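Local coordinates for protein 11R-lipoxygenase (Gersemia fruticosa, PDB 3VF1) that probably inserts both atoms of molecular oxygen into polyunsaturated fatty acids at a non-heme iron centre, under regulation by calcium, at residues 278-282 and 349-355; 281-285 and 295-299. All blocks are in the same frame, centred on the assembly; numbering follows the deposited sequence.

Interaction 1: 278-282 and 349-355; sequences ENFPV and IQLYQQP
Where strand 344-350 of the antiparallel sheet in the lipoxygenase domain runs out into a loop, the side chain of Gln350 and the turn after it hold the backbone and amide of Asn279, in the loop leading to helix 284-287. Gln350 NE2 donates to Asn279 O at 2.9 Å (N-H...O 155°), arriving almost in line with the carbonyl bond. The same nitrogen bonds Tyr352 O at 2.8 Å within its own segment, this time in the plane of the carbonyl. CG of Gln350 stands anti to the backbone N (chi1 -175°) and the chain stays extended beyond it, carrying the amide to the Asn279 carbonyl. On the way its CB passes 3.6 Å from CE1 of Phe280; the two side chains run antiparallel past one another, ring and amide planes 77° apart. Val282 CG2 lies over one face of the ring, toward its rim, and the ring also touches Leu333 and Leu335 of strand 333-338.

Asn279 answers with its own amide. ND2 donates to Gln353 O at 3.0 Å from above the carbonyl plane, and weakly to Gln353 OE1 at 3.2 Å. Gln353 NE2 is engaged by Thr331 O and Asp310 OD1. Alongside, Pro355 CG lies 3.8 Å from CD of Pro281, the centre of an inverse gamma turn.

Two carbonyls thus grip the buried Gln350 NE2 and fix the rotation of its amide, while the acceptors around Gln353 NE2 are likely to orient that amide with OE1 near Asn279 ND2; the polar part of the contact is made by side-chain amides and carbonyls, with no backbone-to-backbone hydrogen bond across it.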
loop_
_atom_site.group_PDB
_atom_site.type_symbol
_atom_site.label_atom_id
_atom_site.label_comp_id
_atom_site.label_asym_id
_atom_site.label_seq_id
_atom_site.Cartn_x
_atom_site.Cartn_y
_atom_site.Cartn_z
ATOM N N GLU A 278 2.625 6.719 -34.354
ATOM C CA GLU A 278 2.428 6.391 -35.763
ATOM C C GLU A 278 1.411 5.264 -35.948
ATOM O O GLU A 278 0.762 5.171 -36.989
ATOM C CB GLU A 278 3.758 6.005 -36.410
ATOM C CG GLU A 278 4.412 4.769 -35.812
ATOM C CD GLU A 278 5.789 4.505 -36.393
ATOM O OE1 GLU A 278 6.419 3.498 -36.004
ATOM O OE2 GLU A 278 6.242 5.308 -37.238
ATOM N N ASN A 279 1.270 4.418 -34.932
ATOM C CA ASN A 279 0.350 3.287 -34.998
ATOM C C ASN A 279 -1.047 3.619 -34.470
ATOM O O ASN A 279 -1.845 2.721 -34.201
ATOM C CB ASN A 279 0.920 2.093 -34.228
ATOM C CG ASN A 279 1.199 2.416 -32.773
ATOM O OD1 ASN A 279 1.744 3.473 -32.455
ATOM N ND2 ASN A 279 0.821 1.509 -31.879
ATOM N N PHE A 280 -1.338 4.909 -34.324
ATOM C CA PHE A 280 -2.642 5.356 -33.848
ATOM C C PHE A 280 -3.128 6.484 -34.753
ATOM O O PHE A 280 -3.216 7.635 -34.327
ATOM C CB PHE A 280 -2.529 5.844 -32.402
ATOM C CG PHE A 280 -3.852 6.008 -31.695
ATOM C CD1 PHE A 280 -5.015 5.453 -32.200
ATOM C CD2 PHE A 280 -3.924 6.730 -30.513
ATOM C CE1 PHE A 280 -6.221 5.613 -31.537
ATOM C CE2 PHE A 280 -5.124 6.892 -29.852
ATOM C CZ PHE A 280 -6.272 6.332 -30.363
ATOM N N PRO A 281 -3.443 6.152 -36.013
ATOM C CA PRO A 281 -3.746 7.136 -37.060
ATOM C C PRO A 281 -5.121 7.791 -36.920
ATOM O O PRO A 281 -5.992 7.579 -37.763
ATOM C CB PRO A 281 -3.681 6.299 -38.339
ATOM C CG PRO A 281 -4.105 4.940 -37.906
ATOM C CD PRO A 281 -3.565 4.769 -36.510
ATOM N N VAL A 282 -5.305 8.582 -35.868
ATOM C CA VAL A 282 -6.547 9.321 -35.676
ATOM C C VAL A 282 -6.567 10.547 -36.578
ATOM O O VAL A 282 -5.692 11.405 -36.490
ATOM C CB VAL A 282 -6.715 9.777 -34.214
ATOM C CG1 VAL A 282 -7.937 10.675 -34.069
ATOM C CG2 VAL A 282 -6.820 8.572 -33.288
ATOM N N ILE A 349 -10.738 5.602 -29.829
ATOM C CA ILE A 349 -10.200 4.382 -29.237
ATOM C C ILE A 349 -9.782 3.381 -30.310
ATOM O O ILE A 349 -10.486 3.179 -31.295
ATOM C CB ILE A 349 -11.225 3.699 -28.315
ATOM C CG1 ILE A 349 -11.535 4.583 -27.106
ATOM C CG2 ILE A 349 -10.705 2.342 -27.853
ATOM C CD1 ILE A 349 -12.658 4.051 -26.234
ATOM N N GLN A 350 -8.630 2.755 -30.103
ATOM C CA GLN A 350 -8.158 1.683 -30.970
ATOM C C GLN A 350 -7.819 0.484 -30.092
ATOM O O GLN A 350 -6.995 0.591 -29.192
ATOM C CB GLN A 350 -6.932 2.141 -31.760
ATOM C CG GLN A 350 -6.434 1.144 -32.790
ATOM C CD GLN A 350 -5.247 1.670 -33.576
ATOM O OE1 GLN A 350 -5.397 2.522 -34.452
ATOM N NE2 GLN A 350 -4.058 1.168 -33.263
ATOM N N LEU A 351 -8.457 -0.653 -30.351
ATOM C CA LEU A 351 -8.379 -1.795 -29.440
ATOM C C LEU A 351 -7.011 -2.479 -29.437
ATOM O O LEU A 351 -6.533 -2.907 -28.387
ATOM C CB LEU A 351 -9.477 -2.812 -29.762
ATOM C CG LEU A 351 -10.913 -2.295 -29.636
ATOM C CD1 LEU A 351 -11.908 -3.404 -29.946
ATOM C CD2 LEU A 351 -11.169 -1.717 -28.251
ATOM N N TYR A 352 -6.382 -2.582 -30.603
ATOM C CA TYR A 352 -5.068 -3.214 -30.701
ATOM C C TYR A 352 -4.021 -2.211 -31.177
ATOM O O TYR A 352 -4.350 -1.228 -31.838
ATOM C CB TYR A 352 -5.110 -4.419 -31.643
ATOM C CG TYR A 352 -5.948 -5.578 -31.142
ATOM C CD1 TYR A 352 -5.430 -6.498 -30.236
ATOM C CD2 TYR A 352 -7.251 -5.763 -31.588
ATOM C CE1 TYR A 352 -6.191 -7.566 -29.782
ATOM C CE2 TYR A 352 -8.019 -6.826 -31.141
ATOM C CZ TYR A 352 -7.483 -7.723 -30.239
ATOM O OH TYR A 352 -8.249 -8.779 -29.800
ATOM N N GLN A 353 -2.761 -2.476 -30.849
ATOM C CA GLN A 353 -1.672 -1.546 -31.134
ATOM C C GLN A 353 -1.513 -1.273 -32.629
ATOM O O GLN A 353 -1.407 -0.121 -33.049
ATOM C CB GLN A 353 -0.354 -2.084 -30.568
ATOM C CG GLN A 353 -0.226 -1.954 -29.058
ATOM C CD GLN A 353 -0.024 -0.519 -28.612
ATOM O OE1 GLN A 353 0.922 0.145 -29.036
ATOM N NE2 GLN A 353 -0.916 -0.033 -27.756
ATOM N N GLN A 354 -1.501 -2.336 -33.428
ATOM C CA GLN A 354 -1.227 -2.212 -34.858
ATOM C C GLN A 354 -2.505 -2.053 -35.674
ATOM O O GLN A 354 -3.391 -2.905 -35.616
ATOM C CB GLN A 354 -0.448 -3.434 -35.346
ATOM C CG GLN A 354 0.928 -3.570 -34.712
ATOM C CD GLN A 354 1.822 -2.382 -35.012
ATOM O OE1 GLN A 354 1.829 -1.861 -36.130
ATOM N NE2 GLN A 354 2.580 -1.942 -34.013
ATOM N N PRO A 355 -2.603 -0.959 -36.449
ATOM C CA PRO A 355 -3.785 -0.710 -37.285
ATOM C C PRO A 355 -4.014 -1.819 -38.309
ATOM O O PRO A 355 -3.050 -2.372 -38.836
ATOM C CB PRO A 355 -3.443 0.603 -37.999
ATOM C CG PRO A 355 -2.383 1.238 -37.172
ATOM C CD PRO A 355 -1.601 0.113 -36.580
#

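Interaction 2: 281-285 and 295-299; sequences PVKNE and YTLEK
Asn284 reaches from the region of the short helix 284-287 to the first residues of helix 297-302, its carboxamide meeting Thr296 and Leu297. CB, at the root of the side chain, has Glu298 OE1 as a distant neighbour at 4.2 Å. CG is set anti to the backbone N (chi1 -178°), which throws the amide across to the other segment, where Asn284 OD1 comes within 3.5 Å of Thr296 CB as the two side chains pass at a slant. At the tip, OD1 takes the hydrogen of Leu297 N at 2.8 Å with an N-H...O angle of 161°, the donor tilted 27° from the carbonyl plane. The same oxygen rests 3.3 Å from Thr296 CA. ND2, the other branch, makes a weak bond to Glu288 OE2.

Thr296 is the N-cap of helix 297-302: its OG1 accepts from Lys299 N at 3.3 Å, a capping bond. Asn284 therefore supplements the cap from outside the helix, accepting from an amide of the first turn, and the helix start would probably polarise its carbonyl. A leucine in place of Asn284 would probably leave Leu297 N without this acceptor and weaken the tie between the two segments.

Beside this polar link, the Leu297 side chain crosses Val282 at about a right angle; its CD2 meets Val282 CG1 at 3.7 Å.

Leu276, from a neighbouring loop, touches both Val282 and Leu297. Val282, just before helix 284-287, also packs on Ile361 of strand 361-362 and Ala348 of strand 344-350 of the antiparallel sheet, while Leu297 joins helix 297-302 to Val282 and to Leu276.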
loop_
_atom_site.group_PDB
_atom_site.type_symbol
_atom_site.label_atom_id
_atom_site.label_comp_id
_atom_site.label_asym_id
_atom_site.label_seq_id
_atom_site.Cartn_x
_atom_site.Cartn_y
_atom_site.Cartn_z
ATOM N N PRO A 281 -3.443 6.152 -36.013
ATOM C CA PRO A 281 -3.746 7.136 -37.060
ATOM C C PRO A 281 -5.121 7.791 -36.920
ATOM O O PRO A 281 -5.992 7.579 -37.763
ATOM C CB PRO A 281 -3.681 6.299 -38.339
ATOM C CG PRO A 281 -4.105 4.940 -37.906
ATOM C CD PRO A 281 -3.565 4.769 -36.510
ATOM N N VAL A 282 -5.305 8.582 -35.868
ATOM C CA VAL A 282 -6.547 9.321 -35.676
ATOM C C VAL A 282 -6.567 10.547 -36.578
ATOM O O VAL A 282 -5.692 11.405 -36.490
ATOM C CB VAL A 282 -6.715 9.777 -34.214
ATOM C CG1 VAL A 282 -7.937 10.675 -34.069
ATOM C CG2 VAL A 282 -6.820 8.572 -33.288
ATOM N N LYS A 283 -7.570 10.625 -37.445
ATOM C CA LYS A 283 -7.693 11.743 -38.373
ATOM C C LYS A 283 -8.704 12.762 -37.864
ATOM O O LYS A 283 -9.669 12.413 -37.185
ATOM C CB LYS A 283 -8.094 11.244 -39.765
ATOM C CG LYS A 283 -7.145 10.203 -40.340
ATOM C CD LYS A 283 -5.706 10.698 -40.317
ATOM C CE LYS A 283 -4.738 9.639 -40.810
ATOM N NZ LYS A 283 -3.323 10.097 -40.696
ATOM N N ASN A 284 -8.469 14.024 -38.202
ATOM C CA ASN A 284 -9.313 15.119 -37.745
ATOM C C ASN A 284 -10.787 14.891 -38.069
ATOM O O ASN A 284 -11.661 15.219 -37.266
ATOM C CB ASN A 284 -8.834 16.435 -38.361
ATOM C CG ASN A 284 -9.634 17.631 -37.884
ATOM O OD1 ASN A 284 -9.559 18.017 -36.718
ATOM N ND2 ASN A 284 -10.395 18.234 -38.791
ATOM N N GLU A 285 -11.057 14.324 -39.241
ATOM C CA GLU A 285 -12.433 14.087 -39.676
ATOM C C GLU A 285 -13.191 13.239 -38.660
ATOM O O GLU A 285 -14.399 13.384 -38.494
ATOM C CB GLU A 285 -12.455 13.416 -41.060
ATOM C CG GLU A 285 -12.892 11.941 -41.081
ATOM C CD GLU A 285 -11.828 11.010 -41.651
ATOM O OE1 GLU A 285 -10.886 11.504 -42.307
ATOM O OE2 GLU A 285 -11.935 9.781 -41.440
ATOM N N TYR A 295 -11.445 24.445 -33.731
ATOM C CA TYR A 295 -10.285 23.628 -33.396
ATOM C C TYR A 295 -10.177 22.388 -34.271
ATOM O O TYR A 295 -11.169 21.721 -34.554
ATOM C CB TYR A 295 -10.333 23.203 -31.927
ATOM C CG TYR A 295 -9.742 24.216 -30.978
ATOM C CD1 TYR A 295 -10.391 25.413 -30.717
ATOM C CD2 TYR A 295 -8.534 23.974 -30.340
ATOM C CE1 TYR A 295 -9.853 26.342 -29.849
ATOM C CE2 TYR A 295 -7.989 24.897 -29.469
ATOM C CZ TYR A 295 -8.653 26.079 -29.227
ATOM O OH TYR A 295 -8.113 27.002 -28.363
ATOM N N THR A 296 -8.954 22.092 -34.696
ATOM C CA THR A 296 -8.648 20.840 -35.367
ATOM C C THR A 296 -7.841 19.981 -34.405
ATOM O O THR A 296 -7.303 20.487 -33.421
ATOM C CB THR A 296 -7.828 21.071 -36.648
ATOM O OG1 THR A 296 -6.616 21.765 -36.326
ATOM C CG2 THR A 296 -8.624 21.892 -37.653
ATOM N N LEU A 297 -7.762 18.687 -34.686
ATOM C CA LEU A 297 -6.988 17.779 -33.851
ATOM C C LEU A 297 -5.567 18.305 -33.678
ATOM O O LEU A 297 -4.998 18.237 -32.589
ATOM C CB LEU A 297 -6.954 16.385 -34.474
ATOM C CG LEU A 297 -6.207 15.318 -33.675
ATOM C CD1 LEU A 297 -6.750 15.229 -32.260
ATOM C CD2 LEU A 297 -6.302 13.973 -34.375
ATOM N N GLU A 298 -5.010 18.846 -34.757
ATOM C CA GLU A 298 -3.637 19.343 -34.751
ATOM C C GLU A 298 -3.496 20.538 -33.814
ATOM O O GLU A 298 -2.550 20.615 -33.033
ATOM C CB GLU A 298 -3.198 19.735 -36.165
ATOM C CG GLU A 298 -3.046 18.560 -37.131
ATOM C CD GLU A 298 -4.380 18.004 -37.612
ATOM O OE1 GLU A 298 -5.430 18.623 -37.331
ATOM O OE2 GLU A 298 -4.376 16.943 -38.272
ATOM N N LYS A 299 -4.442 21.468 -33.897
ATOM C CA LYS A 299 -4.416 22.662 -33.059
ATOM C C LYS A 299 -4.589 22.293 -31.590
ATOM O O LYS A 299 -3.944 22.867 -30.716
ATOM C CB LYS A 299 -5.518 23.634 -33.485
ATOM C CG LYS A 299 -5.544 24.933 -32.693
ATOM C CD LYS A 299 -6.635 25.868 -33.194
ATOM C CE LYS A 299 -6.701 27.139 -32.362
ATOM N NZ LYS A 299 -7.776 28.064 -32.822
#

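How the interactions relate
Pro281 and Val282 belong to both segment pairs, whose centres are about 14 Å apart. The chain leaves interaction 1 in a loop fixed to the end of strand 344-350 and passes directly into interaction 2, where Val282 and Asn284 make the contacts; apart from this shared chain the two do not touch. Both lie within the lipoxygenase domain, their centres about 34 Å and 40 Å from the centre of the chain and away from the iron and glycan sites. One indirect link toward the metal runs through Ile349 of interaction 1, which packs on Trp372, Lys376 and Leu379 of helix 369-410, the helix that also carries the iron ligands His392 and His397.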